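Local coordinates for protein P43 (Trichuris muris, PDB 6QIX) that is the major secreted protein of the whipworm, tethers to matrix and inhibits interleukin-13 function, at residues Q40-Y43 with S44-H48; G144-K147 with M148-I152; L201-L205 with K206-S210. All blocks are in the same frame, centred on the assembly; numbering follows the deposited sequence.

In the fold
Contacts 1, 2 and 3 follow one another along the chain, each within one continuous stretch. Contact 1 lies on helix 39-49 and contact 2 on helix 139-151, their centres about 14 Å apart without touching. Both pack on strand 79-85, with Leu46 and Met148 each reaching Phe81, and Tyr43 and Tyr145 bind the same acetate ion, probably from the crystallisation liquor, which Arg56 NE also holds. Contact 3, where a loop runs into the first turns of helix 205-216, lies on the opposite side of the chain's centre, between centres about 38 Å from contact 1 and about 29 Å from contact 2. The first two thus share one packing region; the third packs on strand 246-252.

Contact 1. Residues Q40-Y43 with S44-H48; sequences QHMY and SKLSH. With ACT (acetate ion), chain D.
Lys45 leans over the imidazole of His41, its CG 4.2 Å from the ring centroid and 19° off the ring normal. That aliphatic C-H over one face, displaced toward the rim, makes a CH-pi contact. CG, beside the backbone N and anti to the carbonyl carbon (chi1 -61°), is set over the ring; the bends at chi2 and chi4 then shape the rest of the chain. Farther along it, Lys45 CE comes to 3.3 Å from His41 NE2. On a different flank, Met42 and Leu46 run side by side and point the same way, Met42 CG coming within 4.1 Å of Leu46 CD1; both side chains continue onto strand 79-85, at Phe79 and Phe81 respectively. These i to i+4 pairs are those of an alpha helix, here 39-49, and the backbone confirms it, with Leu46 N bonded to Met42 O at 2.9 Å and Ser47 N to Tyr43 O. One carbonyl carries a double load: Gln40 O accepts Ser44 N at 2.9 Å and Ser44 OG at 3.0 Å, the two donors arriving from opposite faces of its plane. The amide of Gln40 is held by the neighbouring loop, OE1 to Leu58 N and NE2 to Arg56 O, and NE2 also lies at the edge of the Tyr43 ring. Tyr43 OH donates to acetate O at 2.9 Å, that oxygen lying at the ring edge, near its plane, and also bonds Arg56 N. Ser47 CB sits obliquely to the same ring, 4.3 Å from Tyr43 CE1, while its hydroxyl bonds Met52 O.

Contact 2. Residues G144-K147 with M148-I152; sequences GYRK and MFESI. With ACT (acetate ion), chain D.
Helix 139-151 carries this contact along its final turns, where Tyr145 CB and Phe149 CE2 meet at 4.4 Å. Tyr145 O lies obliquely to the phenylalanine ring, 3.1 Å from Phe149 CD2. That carbonyl also accepts Phe149 N at 2.9 Å, nearly along the C=O axis, so both Phe149 N and ring atom CD2 approach the same oxygen. One residue further along, Arg146 and Glu150 run side by side, their CG atoms 4.2 Å apart, but the charged ends do not meet: Arg146 NE stays 6.5 Å from Glu150 OE1, and the guanidinium and carboxylate planes are turned 77° from each other. Such i to i+4 spacing is ordinary alpha-helical geometry. Lys147 instead pairs with Asp96 through NZ, and Met148 packs on Leu95 and Phe81, laying this helix against strands 95-101 and 79-85. The phenol of Tyr145 stacks on Phe132 and meets Tyr93 edge-to-face, while its OH donates to acetate OXT at 2.6 Å, near the ring plane. Ser151 OG, placed between its own backbone N and carbonyl carbon (chi1 67°), turns back to donate to Met148 O at 2.6 Å, and Ser151 N bonds that same oxygen.

Contact 3. Residues L201-L205 with K206-S210; sequences LWFPL and KNIVS
Ile208 rests its CD1 over one face of the Phe203 ring, 4.1 Å from Phe203 CD1 and offset toward the rim, the two side chains pointing the same way. This is the start of helix 205-216, with Pro204 at the N-cap and a cis peptide bond before it. Pro204 O takes two amides from the first turn. Ile208 N approaches in the carbonyl plane at 3.3 Å; Asn207 N comes from above that plane at 2.9 Å, with a bent N-H...O angle of 130°. The Asn207 amide crosses the proline ring, ND2 lying 3.7 Å from Pro204 CD. One residue on, Val209 N bonds Leu205 O at 2.9 Å, where Leu205 CG and Val209 CG2 also pack. Ile208 CG1 stands beside its own backbone N (chi1 -68°), which brings it to 3.4 Å from Trp202 O and toward Leu201. Farther out, strand 246-252 backs these groups: Leu201 packs on Val248 and pairs its backbone with Phe246, which Ile208 also touches. Trp202 NE1 is bonded to Pro238 O, and Trp202 O accepts from a water that in turn accepts Asn207 ND2 at 2.9 Å.

Contact 1. Residues Q40-Y43 with S44-H48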
loop_
_atom_site.group_PDB
_atom_site.type_symbol
_atom_site.label_atom_id
_atom_site.label_comp_id
_atom_site.label_asym_id
_atom_site.label_seq_id
_atom_site.Cartn_x
_atom_site.Cartn_y
_atom_site.Cartn_z
ATOM N N GLN A 40 6.952 -7.980 11.796
ATOM C CA GLN A 40 8.378 -7.920 12.123
ATOM C C GLN A 40 9.006 -9.312 12.107
ATOM O O GLN A 40 10.110 -9.506 11.584
ATOM C CB GLN A 40 8.593 -7.252 13.484
ATOM C CG GLN A 40 10.077 -7.126 13.862
ATOM C CD GLN A 40 10.844 -6.199 12.924
ATOM O OE1 GLN A 40 10.270 -5.274 12.351
ATOM N NE2 GLN A 40 12.141 -6.437 12.776
ATOM N N HIS A 41 8.316 -10.298 12.672
ATOM C CA HIS A 41 8.854 -11.655 12.691
ATOM C C HIS A 41 8.950 -12.240 11.289
ATOM O O HIS A 41 9.959 -12.866 10.940
ATOM C CB HIS A 41 7.979 -12.547 13.549
ATOM C CG HIS A 41 8.436 -13.964 13.596
ATOM N ND1 HIS A 41 7.713 -14.998 13.043
ATOM C CD2 HIS A 41 9.549 -14.518 14.127
ATOM C CE1 HIS A 41 8.348 -16.138 13.263
ATOM N NE2 HIS A 41 9.473 -15.870 13.905
ATOM N N MET A 42 7.911 -12.059 10.475
ATOM C CA MET A 42 7.957 -12.578 9.111
ATOM C C MET A 42 9.046 -11.876 8.302
ATOM O O MET A 42 9.789 -12.524 7.557
ATOM C CB MET A 42 6.582 -12.433 8.439
ATOM C CG MET A 42 6.548 -12.878 6.983
ATOM S SD MET A 42 4.917 -12.659 6.223
ATOM C CE MET A 42 4.046 -13.970 7.098
ATOM N N TYR A 43 9.157 -10.551 8.434
ATOM C CA TYR A 43 10.240 -9.833 7.765
ATOM C C TYR A 43 11.608 -10.353 8.217
ATOM O O TYR A 43 12.528 -10.517 7.398
ATOM C CB TYR A 43 10.100 -8.335 8.046
ATOM C CG TYR A 43 11.385 -7.573 7.857
ATOM C CD1 TYR A 43 11.888 -7.355 6.595
ATOM C CD2 TYR A 43 12.102 -7.079 8.941
ATOM C CE1 TYR A 43 13.091 -6.640 6.407
ATOM C CE2 TYR A 43 13.283 -6.400 8.771
ATOM C CZ TYR A 43 13.775 -6.182 7.506
ATOM O OH TYR A 43 14.932 -5.487 7.338
ATOM N N SER A 44 11.756 -10.625 9.520
ATOM C CA SER A 44 13.024 -11.136 10.041
ATOM C C SER A 44 13.402 -12.453 9.376
ATOM O O SER A 44 14.558 -12.663 8.992
ATOM C CB SER A 44 12.927 -11.329 11.556
ATOM O OG SER A 44 12.996 -10.077 12.229
ATOM N N LYS A 45 12.432 -13.351 9.228
ATOM C CA LYS A 45 12.719 -14.649 8.635
ATOM C C LYS A 45 12.986 -14.522 7.147
ATOM O O LYS A 45 13.838 -15.235 6.611
ATOM C CB LYS A 45 11.552 -15.604 8.872
ATOM C CG LYS A 45 11.273 -15.860 10.314
ATOM C CD LYS A 45 12.217 -16.898 10.891
ATOM C CE LYS A 45 11.552 -17.630 12.052
ATOM N NZ LYS A 45 12.511 -17.898 13.152
ATOM N N LEU A 46 12.244 -13.651 6.456
ATOM C CA LEU A 46 12.509 -13.405 5.032
ATOM C C LEU A 46 13.917 -12.874 4.824
ATOM O O LEU A 46 14.628 -13.302 3.900
ATOM C CB LEU A 46 11.493 -12.408 4.447
ATOM C CG LEU A 46 10.035 -12.903 4.391
ATOM C CD1 LEU A 46 9.108 -11.774 3.932
ATOM C CD2 LEU A 46 9.920 -14.097 3.473
ATOM N N SER A 47 14.321 -11.919 5.664
ATOM C CA SER A 47 15.635 -11.310 5.537
ATOM C C SER A 47 16.720 -12.339 5.825
ATOM O O SER A 47 17.673 -12.486 5.055
ATOM C CB SER A 47 15.710 -10.096 6.470
ATOM O OG SER A 47 17.044 -9.705 6.679
ATOM N N HIS A 48 16.560 -13.114 6.899
ATOM C CA HIS A 48 17.542 -14.156 7.188
ATOM C C HIS A 48 17.620 -15.175 6.059
ATOM O O HIS A 48 18.703 -15.702 5.773
ATOM C CB HIS A 48 17.202 -14.862 8.500
ATOM C CG HIS A 48 17.335 -13.985 9.700
ATOM N ND1 HIS A 48 16.828 -14.329 10.934
ATOM C CD2 HIS A 48 17.900 -12.762 9.851
ATOM C CE1 HIS A 48 17.082 -13.360 11.795
ATOM N NE2 HIS A 48 17.735 -12.401 11.163
HETATM C C ACT D . 15.323 -5.259 3.224
HETATM O O ACT D . 15.224 -5.051 4.446
HETATM O OXT ACT D . 15.265 -4.432 2.279
HETATM C CH3 ACT D . 15.484 -6.747 2.844
#

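Contact 2. Residues G144-K147 with M148-I152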
loop_
_atom_site.group_PDB
_atom_site.type_symbol
_atom_site.label_atom_id
_atom_site.label_comp_id
_atom_site.label_asym_id
_atom_site.label_seq_id
_atom_site.Cartn_x
_atom_site.Cartn_y
_atom_site.Cartn_z
ATOM N N GLY A 144 12.228 -4.739 -8.349
ATOM C CA GLY A 144 12.675 -5.885 -7.577
ATOM C C GLY A 144 11.887 -6.060 -6.290
ATOM O O GLY A 144 11.475 -7.182 -5.943
ATOM N N TYR A 145 11.655 -4.955 -5.558
ATOM C CA TYR A 145 10.838 -5.071 -4.345
ATOM C C TYR A 145 9.384 -5.385 -4.676
ATOM O O TYR A 145 8.698 -6.076 -3.897
ATOM C CB TYR A 145 10.918 -3.786 -3.521
ATOM C CG TYR A 145 12.125 -3.707 -2.641
ATOM C CD1 TYR A 145 12.163 -4.372 -1.427
ATOM C CD2 TYR A 145 13.232 -2.939 -3.002
ATOM C CE1 TYR A 145 13.275 -4.305 -0.604
ATOM C CE2 TYR A 145 14.364 -2.875 -2.169
ATOM C CZ TYR A 145 14.370 -3.556 -0.979
ATOM O OH TYR A 145 15.481 -3.463 -0.152
ATOM N N ARG A 146 8.875 -4.867 -5.802
ATOM C CA ARG A 146 7.499 -5.178 -6.160
ATOM C C ARG A 146 7.327 -6.680 -6.338
ATOM O O ARG A 146 6.348 -7.267 -5.853
ATOM C CB ARG A 146 7.075 -4.438 -7.424
ATOM C CG ARG A 146 5.592 -4.642 -7.738
ATOM C CD ARG A 146 5.082 -3.686 -8.801
ATOM N NE ARG A 146 5.221 -4.253 -10.142
ATOM C CZ ARG A 146 5.562 -3.564 -11.227
ATOM N NH1 ARG A 146 5.814 -2.252 -11.157
ATOM N NH2 ARG A 146 5.653 -4.191 -12.396
ATOM N N LYS A 147 8.289 -7.323 -7.002
ATOM C CA LYS A 147 8.204 -8.760 -7.195
ATOM C C LYS A 147 8.157 -9.475 -5.848
ATOM O O LYS A 147 7.397 -10.438 -5.669
ATOM C CB LYS A 147 9.378 -9.229 -8.052
ATOM C CG LYS A 147 9.314 -10.686 -8.461
ATOM C CD LYS A 147 10.498 -11.086 -9.369
ATOM C CE LYS A 147 10.397 -12.577 -9.722
ATOM N NZ LYS A 147 10.884 -13.506 -8.640
ATOM N N MET A 148 8.927 -8.999 -4.871
ATOM C CA MET A 148 8.882 -9.617 -3.545
ATOM C C MET A 148 7.498 -9.457 -2.915
ATOM O O MET A 148 6.893 -10.442 -2.465
ATOM C CB MET A 148 9.955 -9.005 -2.640
ATOM C CG MET A 148 11.378 -9.386 -3.038
ATOM S SD MET A 148 11.729 -11.141 -2.684
ATOM C CE MET A 148 13.478 -11.185 -3.114
ATOM N N PHE A 149 6.976 -8.224 -2.897
ATOM C CA PHE A 149 5.692 -7.962 -2.247
ATOM C C PHE A 149 4.582 -8.775 -2.900
ATOM O O PHE A 149 3.710 -9.328 -2.214
ATOM C CB PHE A 149 5.349 -6.472 -2.307
ATOM C CG PHE A 149 5.996 -5.643 -1.248
ATOM C CD1 PHE A 149 5.548 -5.686 0.049
ATOM C CD2 PHE A 149 7.024 -4.771 -1.571
ATOM C CE1 PHE A 149 6.135 -4.890 1.019
ATOM C CE2 PHE A 149 7.617 -3.962 -0.607
ATOM C CZ PHE A 149 7.187 -4.036 0.689
ATOM N N GLU A 150 4.603 -8.877 -4.231
ATOM C CA GLU A 150 3.515 -9.558 -4.910
ATOM C C GLU A 150 3.527 -11.058 -4.654
ATOM O O GLU A 150 2.501 -11.705 -4.895
ATOM C CB GLU A 150 3.564 -9.301 -6.413
ATOM C CG GLU A 150 3.111 -7.862 -6.821
ATOM C CD GLU A 150 1.658 -7.604 -6.438
ATOM O OE1 GLU A 150 0.760 -7.990 -7.238
ATOM O OE2 GLU A 150 1.416 -7.052 -5.325
ATOM N N SER A 151 4.656 -11.619 -4.186
ATOM C CA SER A 151 4.750 -13.052 -3.962
ATOM C C SER A 151 4.115 -13.460 -2.637
ATOM O O SER A 151 3.771 -14.642 -2.463
ATOM C CB SER A 151 6.217 -13.504 -4.030
ATOM O OG SER A 151 6.991 -12.986 -2.975
ATOM N N ILE A 152 3.900 -12.512 -1.728
ATOM C CA ILE A 152 3.185 -12.819 -0.476
ATOM C C ILE A 152 1.747 -13.212 -0.803
ATOM O O ILE A 152 1.096 -12.543 -1.643
ATOM C CB ILE A 152 3.215 -11.610 0.480
ATOM C CG1 ILE A 152 4.619 -11.016 0.559
ATOM C CG2 ILE A 152 2.662 -11.982 1.847
ATOM C CD1 ILE A 152 5.540 -11.669 1.515
HETATM C C ACT D . 15.323 -5.259 3.224
HETATM O O ACT D . 15.224 -5.051 4.446
HETATM O OXT ACT D . 15.265 -4.432 2.279
HETATM C CH3 ACT D . 15.484 -6.747 2.844
#

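Contact 3. Residues L201-L205 with K206-S210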
loop_
_atom_site.group_PDB
_atom_site.type_symbol
_atom_site.label_atom_id
_atom_site.label_comp_id
_atom_site.label_asym_id
_atom_site.label_seq_id
_atom_site.Cartn_x
_atom_site.Cartn_y
_atom_site.Cartn_z
ATOM N N LEU A 201 0.676 15.378 -9.981
ATOM C CA LEU A 201 -0.695 15.716 -9.648
ATOM C C LEU A 201 -0.764 16.466 -8.327
ATOM O O LEU A 201 0.085 16.295 -7.453
ATOM C CB LEU A 201 -1.558 14.468 -9.549
ATOM C CG LEU A 201 -1.490 13.531 -10.786
ATOM C CD1 LEU A 201 -2.401 12.350 -10.595
ATOM C CD2 LEU A 201 -1.858 14.301 -12.038
ATOM N N TRP A 202 -1.778 17.308 -8.196
ATOM C CA TRP A 202 -1.869 18.131 -6.989
ATOM C C TRP A 202 -3.330 18.400 -6.637
ATOM O O TRP A 202 -4.230 18.320 -7.480
ATOM C CB TRP A 202 -1.138 19.444 -7.217
ATOM C CG TRP A 202 -0.842 20.287 -6.009
ATOM C CD1 TRP A 202 -1.125 21.605 -5.864
ATOM C CD2 TRP A 202 -0.228 19.865 -4.797
ATOM N NE1 TRP A 202 -0.679 22.054 -4.637
ATOM C CE2 TRP A 202 -0.167 20.992 -3.943
ATOM C CE3 TRP A 202 0.263 18.638 -4.341
ATOM C CZ2 TRP A 202 0.368 20.931 -2.646
ATOM C CZ3 TRP A 202 0.806 18.570 -3.051
ATOM C CH2 TRP A 202 0.868 19.740 -2.225
ATOM N N PHE A 203 -3.536 18.769 -5.383
ATOM C CA PHE A 203 -4.830 19.179 -4.888
ATOM C C PHE A 203 -5.347 20.402 -5.638
ATOM O O PHE A 203 -4.570 21.177 -6.205
ATOM C CB PHE A 203 -4.722 19.504 -3.394
ATOM C CG PHE A 203 -4.255 18.339 -2.567
ATOM C CD1 PHE A 203 -5.132 17.325 -2.211
ATOM C CD2 PHE A 203 -2.945 18.237 -2.184
ATOM C CE1 PHE A 203 -4.697 16.232 -1.443
ATOM C CE2 PHE A 203 -2.514 17.149 -1.404
ATOM C CZ PHE A 203 -3.380 16.135 -1.089
ATOM N N PRO A 204 -6.658 20.637 -5.609
ATOM C CA PRO A 204 -7.691 19.898 -4.861
ATOM C C PRO A 204 -7.915 18.443 -5.292
ATOM O O PRO A 204 -7.553 18.004 -6.394
ATOM C CB PRO A 204 -8.970 20.718 -5.118
ATOM C CG PRO A 204 -8.690 21.492 -6.338
ATOM C CD PRO A 204 -7.220 21.776 -6.339
ATOM N N LEU A 205 -8.526 17.681 -4.387
ATOM C CA LEU A 205 -8.765 16.267 -4.662
ATOM C C LEU A 205 -9.553 16.047 -5.951
ATOM O O LEU A 205 -9.267 15.101 -6.707
ATOM C CB LEU A 205 -9.505 15.643 -3.481
ATOM C CG LEU A 205 -9.865 14.171 -3.561
ATOM C CD1 LEU A 205 -8.591 13.326 -3.602
ATOM C CD2 LEU A 205 -10.736 13.860 -2.333
ATOM N N LYS A 206 -10.535 16.912 -6.241
ATOM C CA LYS A 206 -11.291 16.738 -7.484
ATOM C C LYS A 206 -10.396 16.822 -8.727
ATOM O O LYS A 206 -10.680 16.152 -9.745
ATOM C CB LYS A 206 -12.446 17.744 -7.562
ATOM C CG LYS A 206 -12.057 19.175 -7.514
ATOM C CD LYS A 206 -13.288 20.087 -7.667
ATOM C CE LYS A 206 -12.934 21.543 -7.387
ATOM N NZ LYS A 206 -11.877 22.034 -8.280
ATOM N N ASN A 207 -9.313 17.606 -8.677
ATOM C CA ASN A 207 -8.410 17.634 -9.823
ATOM C C ASN A 207 -7.614 16.339 -9.912
ATOM O O ASN A 207 -7.388 15.810 -11.012
ATOM C CB ASN A 207 -7.440 18.810 -9.760
ATOM C CG ASN A 207 -8.104 20.127 -9.995
ATOM O OD1 ASN A 207 -9.311 20.194 -10.213
ATOM N ND2 ASN A 207 -7.318 21.201 -9.946
ATOM N N ILE A 208 -7.186 15.799 -8.773
ATOM C CA ILE A 208 -6.477 14.515 -8.788
ATOM C C ILE A 208 -7.356 13.434 -9.398
ATOM O O ILE A 208 -6.915 12.641 -10.236
ATOM C CB ILE A 208 -6.034 14.131 -7.363
ATOM C CG1 ILE A 208 -4.944 15.065 -6.842
ATOM C CG2 ILE A 208 -5.499 12.704 -7.308
ATOM C CD1 ILE A 208 -4.595 14.868 -5.412
ATOM N N VAL A 209 -8.621 13.385 -8.975
ATOM C CA VAL A 209 -9.556 12.378 -9.465
ATOM C C VAL A 209 -9.759 12.544 -10.963
ATOM O O VAL A 209 -9.692 11.575 -11.721
ATOM C CB VAL A 209 -10.888 12.476 -8.702
ATOM C CG1 VAL A 209 -11.981 11.651 -9.370
ATOM C CG2 VAL A 209 -10.686 12.021 -7.306
ATOM N N SER A 210 -9.993 13.771 -11.414
ATOM C CA SER A 210 -10.226 13.974 -12.835
ATOM C C SER A 210 -9.009 13.576 -13.641
ATOM O O SER A 210 -9.134 13.016 -14.726
ATOM C CB SER A 210 -10.607 15.432 -13.103
ATOM O OG SER A 210 -11.835 15.673 -12.463
HETATM O O HOH W 1 -4.550 20.731 -9.195
#